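Local atomic coordinates of cellobiose 2-epimerase (Ruminococcus albus, PDB entry 3VW5), a protein that catalyses the reversible epimerization of cellobiose to 4-O-beta-D-glucosyl-D-mannose and has an (alpha/alpha)6 barrel fold. Residues A[104-109]-A[165-170]; A[112-117]-A[182-187]; A[176-181]-A[225-230]; A[221-226]-A[237-242]. The protein carries 2 engineered substitutions. All blocks are in the same frame, centred on the assembly; numbering follows the deposited sequence.

Contact 1 (A[104-109]-A[165-170]); sequences DTMKHT and NEALSE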
loop_
_atom_site.group_PDB
_atom_site.type_symbol
_atom_site.label_atom_id
_atom_site.label_comp_id
_atom_site.label_asym_id
_atom_site.label_seq_id
_atom_site.Cartn_x
_atom_site.Cartn_y
_atom_site.Cartn_z
ATOM N N ASP A 104 -12.268 -16.702 -5.227
ATOM C CA ASP A 104 -11.195 -16.735 -6.216
ATOM C C ASP A 104 -9.918 -17.188 -5.520
ATOM O O ASP A 104 -9.399 -16.485 -4.642
ATOM C CB ASP A 104 -10.982 -15.354 -6.835
ATOM C CG ASP A 104 -9.979 -15.370 -7.993
ATOM O OD1 ASP A 104 -9.156 -16.311 -8.090
ATOM O OD2 ASP A 104 -10.010 -14.423 -8.813
ATOM N N THR A 105 -9.399 -18.343 -5.927
ATOM C CA THR A 105 -8.292 -18.980 -5.220
ATOM C C THR A 105 -6.930 -18.744 -5.851
ATOM O O THR A 105 -5.951 -19.368 -5.454
ATOM C CB THR A 105 -8.513 -20.485 -5.095
ATOM O OG1 THR A 105 -8.822 -21.021 -6.386
ATOM C CG2 THR A 105 -9.667 -20.772 -4.134
ATOM N N MET A 106 -6.887 -17.853 -6.839
ATOM C CA MET A 106 -5.660 -17.409 -7.494
ATOM C C MET A 106 -4.638 -16.894 -6.467
ATOM O O MET A 106 -4.988 -16.165 -5.525
ATOM C CB MET A 106 -6.028 -16.305 -8.504
ATOM C CG MET A 106 -4.867 -15.527 -9.125
ATOM S SD MET A 106 -4.545 -13.947 -8.313
ATOM C CE MET A 106 -5.378 -12.780 -9.399
ATOM N N LYS A 107 -3.375 -17.275 -6.636
ATOM C CA LYS A 107 -2.315 -16.831 -5.729
ATOM C C LYS A 107 -1.545 -15.688 -6.356
ATOM O O LYS A 107 -1.124 -15.771 -7.507
ATOM C CB LYS A 107 -1.349 -17.975 -5.404
ATOM C CG LYS A 107 -2.002 -19.204 -4.799
ATOM C CD LYS A 107 -2.510 -18.929 -3.388
ATOM C CE LYS A 107 -3.294 -20.118 -2.817
ATOM N NZ LYS A 107 -2.410 -21.258 -2.428
ATOM N N HIS A 108 -1.356 -14.619 -5.595
ATOM C CA HIS A 108 -0.629 -13.463 -6.091
ATOM C C HIS A 108 0.434 -12.976 -5.107
ATOM O O HIS A 108 0.141 -12.593 -3.971
ATOM C CB HIS A 108 -1.592 -12.327 -6.446
ATOM C CG HIS A 108 -1.130 -11.493 -7.598
ATOM N ND1 HIS A 108 0.049 -10.764 -7.568
ATOM C CD2 HIS A 108 -1.672 -11.281 -8.824
ATOM C CE1 HIS A 108 0.204 -10.138 -8.719
ATOM N NE2 HIS A 108 -0.827 -10.431 -9.500
ATOM N N THR A 109 1.679 -13.003 -5.561
ATOM C CA THR A 109 2.796 -12.520 -4.772
ATOM C C THR A 109 2.471 -11.216 -4.034
ATOM O O THR A 109 2.772 -11.049 -2.851
ATOM C CB THR A 109 4.001 -12.303 -5.674
ATOM O OG1 THR A 109 4.354 -13.557 -6.250
ATOM C CG2 THR A 109 5.184 -11.775 -4.903
ATOM N N ASN A 165 -0.882 -12.207 -15.491
ATOM C CA ASN A 165 -0.875 -11.207 -14.439
ATOM C C ASN A 165 -1.891 -10.069 -14.696
ATOM O O ASN A 165 -1.524 -8.890 -14.784
ATOM C CB ASN A 165 0.549 -10.665 -14.280
ATOM C CG ASN A 165 0.775 -9.954 -12.953
ATOM O OD1 ASN A 165 -0.171 -9.526 -12.283
ATOM N ND2 ASN A 165 2.047 -9.817 -12.572
ATOM N N GLU A 166 -3.161 -10.437 -14.855
ATOM C CA GLU A 166 -4.271 -9.493 -14.779
ATOM C C GLU A 166 -4.322 -9.035 -13.336
ATOM O O GLU A 166 -3.778 -9.712 -12.463
ATOM C CB GLU A 166 -5.585 -10.214 -15.104
ATOM C CG GLU A 166 -6.108 -10.016 -16.524
ATOM C CD GLU A 166 -7.002 -11.166 -16.999
ATOM O OE1 GLU A 166 -7.909 -11.599 -16.231
ATOM O OE2 GLU A 166 -6.791 -11.641 -18.149
ATOM N N ALA A 167 -4.961 -7.905 -13.067
ATOM C CA ALA A 167 -5.130 -7.451 -11.676
ATOM C C ALA A 167 -4.055 -6.466 -11.236
ATOM O O ALA A 167 -4.318 -5.569 -10.427
ATOM C CB ALA A 167 -5.186 -8.632 -10.693
ATOM N N LEU A 168 -2.839 -6.650 -11.743
ATOM C CA LEU A 168 -1.808 -5.623 -11.629
ATOM C C LEU A 168 -1.583 -4.902 -12.970
ATOM O O LEU A 168 -0.974 -3.826 -13.004
ATOM C CB LEU A 168 -0.491 -6.204 -11.088
ATOM C CG LEU A 168 -0.424 -6.565 -9.593
ATOM C CD1 LEU A 168 1.036 -6.524 -9.092
ATOM C CD2 LEU A 168 -1.331 -5.678 -8.731
ATOM N N SER A 169 -2.087 -5.484 -14.059
ATOM C CA SER A 169 -1.961 -4.864 -15.372
ATOM C C SER A 169 -2.798 -3.587 -15.454
ATOM O O SER A 169 -3.782 -3.436 -14.721
ATOM C CB SER A 169 -2.346 -5.838 -16.490
ATOM O OG SER A 169 -3.572 -5.454 -17.116
ATOM N N GLU A 170 -2.408 -2.683 -16.354
ATOM C CA GLU A 170 -3.019 -1.355 -16.435
ATOM C C GLU A 170 -3.814 -1.161 -17.712
ATOM O O GLU A 170 -5.009 -0.831 -17.655
ATOM C CB GLU A 170 -1.961 -0.261 -16.319
ATOM C CG GLU A 170 -2.100 0.590 -15.067
ATOM C CD GLU A 170 -2.444 2.036 -15.383
ATOM O OE1 GLU A 170 -2.089 2.513 -16.502
ATOM O OE2 GLU A 170 -3.093 2.692 -14.525
#
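H108, at the end of strand 102-108, turns its ring toward the amide of N165 in the loops and short strands next to the helices of this (alpha/alpha)6 barrel. The single hydrogen bond between the two segments runs from H108 NE2 to N165 OD1 (3.0 Å). It is bent, with an angle of 149° at the hydrogen. The acceptor lies close to the imidazole plane, whereas the donor stands above the amide carbonyl plane; ring and amide planes are 61° apart. N165 places its amide here because CG is anti to the backbone N (chi1 -162°), which carries OD1 nearer to H108 than the direction of CB would suggest. Its ND2 bonds to E154 OE2 and probably to D176 O, which is consistent with OD1 being the end that faces the ring. H108 is also the N-cap residue of helix 109-126, its ND1 making a weak bond with Y110 N, so both ring nitrogens are engaged. L168 approaches the ring obliquely, with CD1 3.7 Å from H108 CE1. Beside it, M106 sets SD in the plane of the H108 ring, at its edge, while its terminal methyl CE meets A167 CB at 4.3 Å.

Contact 2 (A[112-117]-A[182-187]); sequences IAFAIY and ILHLIE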
loop_
_atom_site.group_PDB
_atom_site.type_symbol
_atom_site.label_atom_id
_atom_site.label_comp_id
_atom_site.label_asym_id
_atom_site.label_seq_id
_atom_site.Cartn_x
_atom_site.Cartn_y
_atom_site.Cartn_z
ATOM N N ILE A 112 -0.084 -11.901 -1.191
ATOM C CA ILE A 112 0.615 -12.586 -0.092
ATOM C C ILE A 112 1.581 -11.682 0.686
ATOM O O ILE A 112 1.704 -11.804 1.910
ATOM C CB ILE A 112 1.393 -13.821 -0.563
ATOM C CG1 ILE A 112 0.472 -14.779 -1.329
ATOM C CG2 ILE A 112 2.045 -14.501 0.634
ATOM C CD1 ILE A 112 1.188 -15.660 -2.350
ATOM N N ALA A 113 2.279 -10.793 -0.016
ATOM C CA ALA A 113 3.178 -9.865 0.646
ATOM C C ALA A 113 2.384 -9.026 1.647
ATOM O O ALA A 113 2.848 -8.748 2.746
ATOM C CB ALA A 113 3.880 -8.966 -0.371
ATOM N N PHE A 114 1.181 -8.623 1.258
ATOM C CA PHE A 114 0.395 -7.736 2.094
ATOM C C PHE A 114 -0.057 -8.427 3.369
ATOM O O PHE A 114 0.043 -7.859 4.458
ATOM C CB PHE A 114 -0.805 -7.182 1.338
ATOM C CG PHE A 114 -0.679 -5.748 1.023
ATOM C CD1 PHE A 114 -0.784 -4.805 2.037
ATOM C CD2 PHE A 114 -0.424 -5.324 -0.288
ATOM C CE1 PHE A 114 -0.640 -3.451 1.754
ATOM C CE2 PHE A 114 -0.287 -3.971 -0.593
ATOM C CZ PHE A 114 -0.392 -3.031 0.433
ATOM N N ALA A 115 -0.568 -9.648 3.221
ATOM C CA ALA A 115 -0.846 -10.507 4.372
ATOM C C ALA A 115 0.339 -10.501 5.358
ATOM O O ALA A 115 0.156 -10.290 6.557
ATOM C CB ALA A 115 -1.181 -11.921 3.914
ATOM N N ILE A 116 1.550 -10.710 4.849
ATOM C CA ILE A 116 2.740 -10.639 5.695
ATOM C C ILE A 116 2.888 -9.292 6.404
ATOM O O ILE A 116 3.185 -9.238 7.592
ATOM C CB ILE A 116 4.009 -10.933 4.882
ATOM C CG1 ILE A 116 4.017 -12.389 4.446
ATOM C CG2 ILE A 116 5.271 -10.594 5.671
ATOM C CD1 ILE A 116 4.898 -12.626 3.245
ATOM N N TYR A 117 2.688 -8.206 5.660
ATOM C CA TYR A 117 2.793 -6.848 6.181
ATOM C C TYR A 117 1.832 -6.622 7.358
ATOM O O TYR A 117 2.226 -6.112 8.410
ATOM C CB TYR A 117 2.507 -5.880 5.044
ATOM C CG TYR A 117 2.720 -4.419 5.341
ATOM C CD1 TYR A 117 3.805 -3.985 6.075
ATOM C CD2 TYR A 117 1.840 -3.461 4.846
ATOM C CE1 TYR A 117 4.008 -2.635 6.326
ATOM C CE2 TYR A 117 2.029 -2.111 5.089
ATOM C CZ TYR A 117 3.115 -1.699 5.821
ATOM O OH TYR A 117 3.298 -0.356 6.059
ATOM N N ILE A 182 7.455 -5.872 -6.382
ATOM C CA ILE A 182 8.745 -5.778 -5.702
ATOM C C ILE A 182 8.609 -4.819 -4.519
ATOM O O ILE A 182 8.974 -5.141 -3.386
ATOM C CB ILE A 182 9.891 -5.368 -6.670
ATOM C CG1 ILE A 182 10.071 -6.416 -7.768
ATOM C CG2 ILE A 182 11.204 -5.189 -5.929
ATOM C CD1 ILE A 182 11.098 -6.026 -8.815
ATOM N N LEU A 183 8.035 -3.658 -4.799
ATOM C CA LEU A 183 7.810 -2.617 -3.810
ATOM C C LEU A 183 7.019 -3.119 -2.590
ATOM O O LEU A 183 7.351 -2.804 -1.436
ATOM C CB LEU A 183 7.073 -1.455 -4.477
ATOM C CG LEU A 183 7.067 -0.090 -3.785
ATOM C CD1 LEU A 183 5.891 0.056 -2.847
ATOM C CD2 LEU A 183 8.373 0.132 -3.056
ATOM N N HIS A 184 5.971 -3.894 -2.837
ATOM C CA HIS A 184 5.188 -4.410 -1.724
ATOM C C HIS A 184 5.814 -5.613 -0.995
ATOM O O HIS A 184 5.505 -5.865 0.170
ATOM C CB HIS A 184 3.716 -4.590 -2.112
ATOM C CG HIS A 184 3.014 -3.281 -2.304
ATOM N ND1 HIS A 184 2.708 -2.445 -1.248
ATOM C CD2 HIS A 184 2.632 -2.625 -3.424
ATOM C CE1 HIS A 184 2.141 -1.348 -1.707
ATOM N NE2 HIS A 184 2.076 -1.434 -3.026
ATOM N N LEU A 185 6.722 -6.322 -1.657
ATOM C CA LEU A 185 7.611 -7.240 -0.936
ATOM C C LEU A 185 8.566 -6.447 -0.034
ATOM O O LEU A 185 8.732 -6.773 1.143
ATOM C CB LEU A 185 8.379 -8.162 -1.885
ATOM C CG LEU A 185 7.564 -9.263 -2.573
ATOM C CD1 LEU A 185 8.396 -9.944 -3.645
ATOM C CD2 LEU A 185 7.012 -10.301 -1.590
ATOM N N ILE A 186 9.179 -5.396 -0.565
ATOM C CA ILE A 186 10.004 -4.550 0.290
ATOM C C ILE A 186 9.212 -4.120 1.530
ATOM O O ILE A 186 9.663 -4.274 2.653
ATOM C CB ILE A 186 10.553 -3.332 -0.486
ATOM C CG1 ILE A 186 11.672 -3.768 -1.439
ATOM C CG2 ILE A 186 11.031 -2.254 0.456
ATOM C CD1 ILE A 186 11.889 -2.837 -2.618
ATOM N N GLU A 187 8.008 -3.614 1.310
ATOM C CA GLU A 187 7.172 -3.072 2.364
ATOM C C GLU A 187 6.887 -4.111 3.455
ATOM O O GLU A 187 7.044 -3.827 4.645
ATOM C CB GLU A 187 5.872 -2.591 1.732
ATOM C CG GLU A 187 4.897 -1.883 2.638
ATOM C CD GLU A 187 3.580 -1.658 1.916
ATOM O OE1 GLU A 187 3.119 -0.489 1.806
ATOM O OE2 GLU A 187 3.007 -2.665 1.432
#
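Y117 offers one ring face to the side chain of E187, which crosses it at about a right angle. E187 CG sits 3.7 Å from the centroid of the Y117 ring, close to the ring normal, which makes this a CH-pi contact. Further out, the E187 carboxylate is stacked almost parallel to the same ring, with CD 3.6 Å from Y117 CE2. The glutamate gets there by keeping CG anti to its backbone N (chi1 -175°) and running extended beyond it. Its two oxygens then part company. OE2 accepts from H184 ND1, one turn earlier on the same helix, at 2.7 Å. That bond is nearly straight (167°) and lies in the imidazole plane, yet it meets the carboxylate from above. OE1 pairs with R377 in a salt bridge and also binds Y373 OH, so both oxygens of the buried carboxylate are held.

F114 packs against both partners of this His-carboxylate bond: E187 OE2 lies over one face of its ring, 3.6 Å from CZ, and its CE2 lies over a face of the H184 ring. The two rings meet obliquely, centroids 4.8 Å apart. Small A113 sits where the backbones come nearest, CB 3.6 Å from L185 CD2. The segment axes approach to 8.5 Å at 19°, and both helices run in the same direction. Parallel neighbours of this kind, close to the chain's centre, are what the inner layer of an (alpha/alpha)6 barrel consists of.

Contact 3 (A[176-181]-A[225-230]); sequences DKTMNA and KVFFDT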
loop_
_atom_site.group_PDB
_atom_site.type_symbol
_atom_site.label_atom_id
_atom_site.label_comp_id
_atom_site.label_asym_id
_atom_site.label_seq_id
_atom_site.Cartn_x
_atom_site.Cartn_y
_atom_site.Cartn_z
ATOM N N ASP A 176 4.594 -9.968 -17.035
ATOM C CA ASP A 176 4.885 -11.033 -16.090
ATOM C C ASP A 176 5.376 -10.468 -14.767
ATOM O O ASP A 176 4.950 -10.904 -13.702
ATOM C CB ASP A 176 5.936 -11.978 -16.670
ATOM C CG ASP A 176 5.422 -12.745 -17.882
ATOM O OD1 ASP A 176 5.533 -12.211 -19.027
ATOM O OD2 ASP A 176 4.907 -13.882 -17.689
ATOM N N LYS A 177 6.289 -9.508 -14.833
ATOM C CA LYS A 177 6.850 -8.933 -13.624
ATOM C C LYS A 177 6.488 -7.452 -13.496
ATOM O O LYS A 177 6.374 -6.759 -14.497
ATOM C CB LYS A 177 8.362 -9.150 -13.616
ATOM C CG LYS A 177 8.751 -10.623 -13.572
ATOM C CD LYS A 177 10.256 -10.818 -13.734
ATOM C CE LYS A 177 10.648 -12.290 -13.522
ATOM N NZ LYS A 177 11.637 -12.794 -14.527
ATOM N N THR A 178 6.300 -6.970 -12.269
ATOM C CA THR A 178 5.893 -5.577 -12.044
ATOM C C THR A 178 6.704 -4.928 -10.928
ATOM O O THR A 178 7.146 -5.619 -10.012
ATOM C CB THR A 178 4.408 -5.482 -11.645
ATOM O OG1 THR A 178 4.263 -5.789 -10.252
ATOM C CG2 THR A 178 3.569 -6.435 -12.467
ATOM N N MET A 179 6.899 -3.611 -10.991
ATOM C CA MET A 179 7.593 -2.930 -9.897
ATOM C C MET A 179 6.710 -2.970 -8.658
ATOM O O MET A 179 7.208 -3.041 -7.538
ATOM C CB MET A 179 7.987 -1.486 -10.240
ATOM C CG MET A 179 6.828 -0.487 -10.315
ATOM S SD MET A 179 6.616 0.481 -8.798
ATOM C CE MET A 179 8.313 0.503 -8.268
ATOM N N ASN A 180 5.401 -2.951 -8.885
ATOM C CA ASN A 180 4.410 -2.977 -7.834
ATOM C C ASN A 180 4.662 -4.092 -6.840
ATOM O O ASN A 180 4.675 -3.872 -5.633
ATOM C CB ASN A 180 3.043 -3.189 -8.455
ATOM C CG ASN A 180 1.981 -2.329 -7.830
ATOM O OD1 ASN A 180 1.594 -2.533 -6.683
ATOM N ND2 ASN A 180 1.488 -1.359 -8.594
ATOM N N ALA A 181 4.852 -5.300 -7.353
ATOM C CA ALA A 181 5.088 -6.452 -6.494
ATOM C C ALA A 181 6.398 -6.322 -5.719
ATOM O O ALA A 181 6.453 -6.639 -4.531
ATOM C CB ALA A 181 5.078 -7.731 -7.310
ATOM N N LYS A 225 10.575 2.238 -13.657
ATOM C CA LYS A 225 9.838 1.481 -14.657
ATOM C C LYS A 225 8.708 0.717 -13.957
ATOM O O LYS A 225 8.795 0.425 -12.759
ATOM C CB LYS A 225 10.768 0.534 -15.402
ATOM C CG LYS A 225 11.859 1.230 -16.185
ATOM C CD LYS A 225 12.893 0.222 -16.669
ATOM C CE LYS A 225 14.258 0.867 -16.886
ATOM N NZ LYS A 225 14.951 1.236 -15.609
ATOM N N VAL A 226 7.655 0.377 -14.694
ATOM C CA VAL A 226 6.464 -0.202 -14.067
ATOM C C VAL A 226 6.241 -1.678 -14.410
ATOM O O VAL A 226 6.028 -2.490 -13.520
ATOM C CB VAL A 226 5.187 0.619 -14.391
ATOM C CG1 VAL A 226 3.963 0.003 -13.734
ATOM C CG2 VAL A 226 5.360 2.074 -13.965
ATOM N N PHE A 227 6.278 -2.011 -15.696
ATOM C CA PHE A 227 5.958 -3.359 -16.181
ATOM C C PHE A 227 7.121 -4.007 -16.945
ATOM O O PHE A 227 7.839 -3.340 -17.701
ATOM C CB PHE A 227 4.704 -3.345 -17.065
ATOM C CG PHE A 227 3.466 -2.883 -16.356
ATOM C CD1 PHE A 227 2.921 -3.636 -15.319
ATOM C CD2 PHE A 227 2.833 -1.703 -16.722
ATOM C CE1 PHE A 227 1.771 -3.222 -14.658
ATOM C CE2 PHE A 227 1.681 -1.281 -16.067
ATOM C CZ PHE A 227 1.148 -2.043 -15.031
ATOM N N PHE A 228 7.294 -5.311 -16.740
ATOM C CA PHE A 228 8.384 -6.048 -17.371
ATOM C C PHE A 228 7.936 -7.412 -17.870
ATOM O O PHE A 228 6.938 -7.960 -17.409
ATOM C CB PHE A 228 9.572 -6.263 -16.418
ATOM C CG PHE A 228 9.930 -5.068 -15.598
ATOM C CD1 PHE A 228 10.995 -4.260 -15.959
ATOM C CD2 PHE A 228 9.213 -4.765 -14.436
ATOM C CE1 PHE A 228 11.333 -3.157 -15.186
ATOM C CE2 PHE A 228 9.532 -3.677 -13.675
ATOM C CZ PHE A 228 10.597 -2.869 -14.040
ATOM N N ASP A 229 8.705 -7.960 -18.806
ATOM C CA ASP A 229 8.576 -9.363 -19.188
ATOM C C ASP A 229 9.505 -10.273 -18.364
ATOM O O ASP A 229 10.195 -9.826 -17.435
ATOM C CB ASP A 229 8.836 -9.555 -20.685
ATOM C CG ASP A 229 10.159 -8.947 -21.142
ATOM O OD1 ASP A 229 11.104 -8.816 -20.322
ATOM O OD2 ASP A 229 10.250 -8.597 -22.343
ATOM N N THR A 230 9.522 -11.551 -18.730
ATOM C CA THR A 230 10.238 -12.552 -17.957
ATOM C C THR A 230 11.743 -12.333 -18.024
ATOM O O THR A 230 12.496 -12.967 -17.299
ATOM C CB THR A 230 9.853 -13.966 -18.397
ATOM O OG1 THR A 230 9.648 -13.966 -19.810
ATOM C CG2 THR A 230 8.544 -14.386 -17.741
#
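Two consecutive residues, D176 and K177, lie opposite the single residue F228, a classic beta bulge at the start of the short antiparallel pairing of strands 177-178 and 223-228. K177 and F228 form a hydrogen-bonded pair, K177 N giving to F228 O (3.1 Å, 163°) and F228 N to K177 O (2.8 Å). The next pair, T178 with F227, is non-hydrogen-bonded. The ladder is then carried into the start of helix 179-196 by M179 N, which donates to V226 O at 2.9 Å.

T178 is the N-cap of that helix. Its chi1 of 80° places OG1 between the backbone N and the carbonyl carbon, where it accepts from A181 N (3.0 Å), and sends CG2 to the edge of the F227 ring, 4.0 Å from CD1. On the other face of the sheet the F228 ring turns its edge to the K177-M179 backbone, with CE2 4.4 Å from M179 CB. At the far end the long K177 chain bends at its last torsion and NZ makes a weak bond with T230 O, while the T230 CG2 methyl lies 3.5 Å from D176 CG. The firm polar bonds between the segments are thus all made by main-chain groups, consistent with a joint held mainly through its backbone.

Contact 4 (A[221-226]-A[237-242]); sequences TNALKV and DIHSYG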
loop_
_atom_site.group_PDB
_atom_site.type_symbol
_atom_site.label_atom_id
_atom_site.label_comp_id
_atom_site.label_asym_id
_atom_site.label_seq_id
_atom_site.Cartn_x
_atom_site.Cartn_y
_atom_site.Cartn_z
ATOM N N THR A 221 16.640 9.639 -15.903
ATOM C CA THR A 221 15.289 10.172 -15.921
ATOM C C THR A 221 14.753 10.346 -14.503
ATOM O O THR A 221 13.881 11.173 -14.249
ATOM C CB THR A 221 14.380 9.219 -16.702
ATOM O OG1 THR A 221 14.446 9.551 -18.091
ATOM C CG2 THR A 221 12.957 9.344 -16.246
ATOM N N ASN A 222 15.310 9.552 -13.593
ATOM C CA ASN A 222 14.854 9.450 -12.213
ATOM C C ASN A 222 13.467 8.848 -12.080
ATOM O O ASN A 222 12.831 9.019 -11.045
ATOM C CB ASN A 222 14.906 10.804 -11.501
ATOM C CG ASN A 222 16.188 11.556 -11.775
ATOM O OD1 ASN A 222 16.171 12.619 -12.401
ATOM N ND2 ASN A 222 17.308 11.011 -11.314
ATOM N N ALA A 223 12.998 8.158 -13.115
ATOM C CA ALA A 223 11.719 7.452 -13.053
ATOM C C ALA A 223 11.898 5.992 -12.621
ATOM O O ALA A 223 12.996 5.437 -12.705
ATOM C CB ALA A 223 11.024 7.506 -14.385
ATOM N N LEU A 224 10.810 5.379 -12.162
ATOM C CA LEU A 224 10.765 3.942 -11.947
ATOM C C LEU A 224 10.018 3.301 -13.091
ATOM O O LEU A 224 8.935 3.767 -13.464
ATOM C CB LEU A 224 10.020 3.622 -10.656
ATOM C CG LEU A 224 10.624 4.206 -9.387
ATOM C CD1 LEU A 224 9.768 3.833 -8.194
ATOM C CD2 LEU A 224 12.045 3.702 -9.220
ATOM N N LYS A 225 10.575 2.238 -13.657
ATOM C CA LYS A 225 9.838 1.481 -14.657
ATOM C C LYS A 225 8.708 0.717 -13.957
ATOM O O LYS A 225 8.795 0.425 -12.759
ATOM C CB LYS A 225 10.768 0.534 -15.402
ATOM C CG LYS A 225 11.859 1.230 -16.185
ATOM C CD LYS A 225 12.893 0.222 -16.669
ATOM C CE LYS A 225 14.258 0.867 -16.886
ATOM N NZ LYS A 225 14.951 1.236 -15.609
ATOM N N VAL A 226 7.655 0.377 -14.694
ATOM C CA VAL A 226 6.464 -0.202 -14.067
ATOM C C VAL A 226 6.241 -1.678 -14.410
ATOM O O VAL A 226 6.028 -2.490 -13.520
ATOM C CB VAL A 226 5.187 0.619 -14.391
ATOM C CG1 VAL A 226 3.963 0.003 -13.734
ATOM C CG2 VAL A 226 5.360 2.074 -13.965
ATOM N N ASP A 237 4.927 1.775 -21.628
ATOM C CA ASP A 237 5.698 2.949 -21.268
ATOM C C ASP A 237 4.911 3.786 -20.269
ATOM O O ASP A 237 4.327 4.813 -20.619
ATOM C CB ASP A 237 6.001 3.764 -22.520
ATOM C CG ASP A 237 6.800 5.029 -22.226
ATOM O OD1 ASP A 237 6.825 5.905 -23.122
ATOM O OD2 ASP A 237 7.388 5.141 -21.117
ATOM N N ILE A 238 4.890 3.337 -19.021
ATOM C CA ILE A 238 4.071 3.981 -18.012
ATOM C C ILE A 238 4.936 4.589 -16.917
ATOM O O ILE A 238 5.867 3.964 -16.414
ATOM C CB ILE A 238 3.035 3.007 -17.430
ATOM C CG1 ILE A 238 2.021 2.643 -18.510
ATOM C CG2 ILE A 238 2.318 3.620 -16.243
ATOM C CD1 ILE A 238 1.238 1.424 -18.175
ATOM N N HIS A 239 4.644 5.836 -16.576
ATOM C CA HIS A 239 5.234 6.425 -15.395
ATOM C C HIS A 239 4.128 6.675 -14.367
ATOM O O HIS A 239 3.276 7.558 -14.542
ATOM C CB HIS A 239 5.999 7.701 -15.737
ATOM C CG HIS A 239 6.882 8.175 -14.628
ATOM N ND1 HIS A 239 7.834 9.153 -14.795
ATOM C CD2 HIS A 239 6.955 7.798 -13.327
ATOM C CE1 HIS A 239 8.459 9.361 -13.648
ATOM N NE2 HIS A 239 7.939 8.553 -12.741
ATOM N N SER A 240 4.116 5.866 -13.315
ATOM C CA SER A 240 3.127 6.027 -12.258
ATOM C C SER A 240 3.710 6.898 -11.152
ATOM O O SER A 240 4.458 6.434 -10.293
ATOM C CB SER A 240 2.657 4.669 -11.732
ATOM O OG SER A 240 1.935 4.786 -10.518
ATOM N N TYR A 241 3.378 8.181 -11.208
ATOM C CA TYR A 241 3.842 9.149 -10.221
ATOM C C TYR A 241 3.591 8.709 -8.764
ATOM O O TYR A 241 4.423 8.948 -7.871
ATOM C CB TYR A 241 3.159 10.490 -10.463
ATOM C CG TYR A 241 3.294 11.026 -11.870
ATOM C CD1 TYR A 241 4.507 10.956 -12.553
ATOM C CD2 TYR A 241 2.207 11.621 -12.516
ATOM C CE1 TYR A 241 4.638 11.458 -13.836
ATOM C CE2 TYR A 241 2.324 12.122 -13.799
ATOM C CZ TYR A 241 3.541 12.043 -14.453
ATOM O OH TYR A 241 3.653 12.559 -15.723
ATOM N N GLY A 242 2.434 8.097 -8.529
ATOM C CA GLY A 242 2.050 7.635 -7.209
ATOM C C GLY A 242 3.017 6.612 -6.649
ATOM O O GLY A 242 3.526 6.764 -5.536
HETATM O O HOH W 1 6.324 4.705 -12.468
HETATM O O HOH W 2 7.372 1.746 -17.065
#
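I238 is tied to V226 through a water: V226 N donates to water 2 (2.8 Å), which in turn donates to I238 O at the same length. The isoleucine has CG2 anti to its backbone N, alongside the carbonyl carbon, and this branch meets the V226 CG2 methyl at 4.1 Å. Next comes H239, with CG anti to the backbone N (chi1 -167°), a setting that swings the imidazole back across A223. A223 CB lies over one ring face, 3.6 Å from the H239 centroid and 28° off the normal, a CH-pi contact displaced toward the rim, while the opposite face carries Y241 CD1 over its centre. H239 NE2 is bound to D244 OD1, an oxygen that L224 N reaches with a weak bond. The ring is thereby held by packing on two faces and a bond at one nitrogen.

The backbone of H239 pairs with R292 on strand 287-293, whereas 223-228 belongs to the sheet with 177-178 and 217-218. The contact therefore sets strands of two different sheets side by side, both among the loops and short strands of the (alpha/alpha)6 barrel. S240 follows as the N-cap residue of helix 241-258. Its N donates to water 1 (2.6 Å), which is also hydrogen-bonded to L224 O at 2.9 Å. Its OG bonds to H243 ND1, in the first turn of that helix.

Overall arrangement
Contacts 1, 3 and 4 lie in the loops and short strands about 16 to 17 Å from the chain centre, while the centre of contact 2 is about 9 Å from it, among helices of the barrel interior. Sequence links the levels: 104-109 leads into the helix of 112-117, and 176-181 into that of 182-187. Contacts 1 and 3 are packed together, L168 CD1 lying 3.5 Å from T178 OG1. Contacts 3 and 4 share K225 and V226, their centres about 11 Å apart, and F227 CE2 meets I238 CD1 at 3.5 Å. The nearest atoms of contacts 2 and 4 are about 6 Å apart. The sugar pocket probably lies near contact 2, as in related barrels.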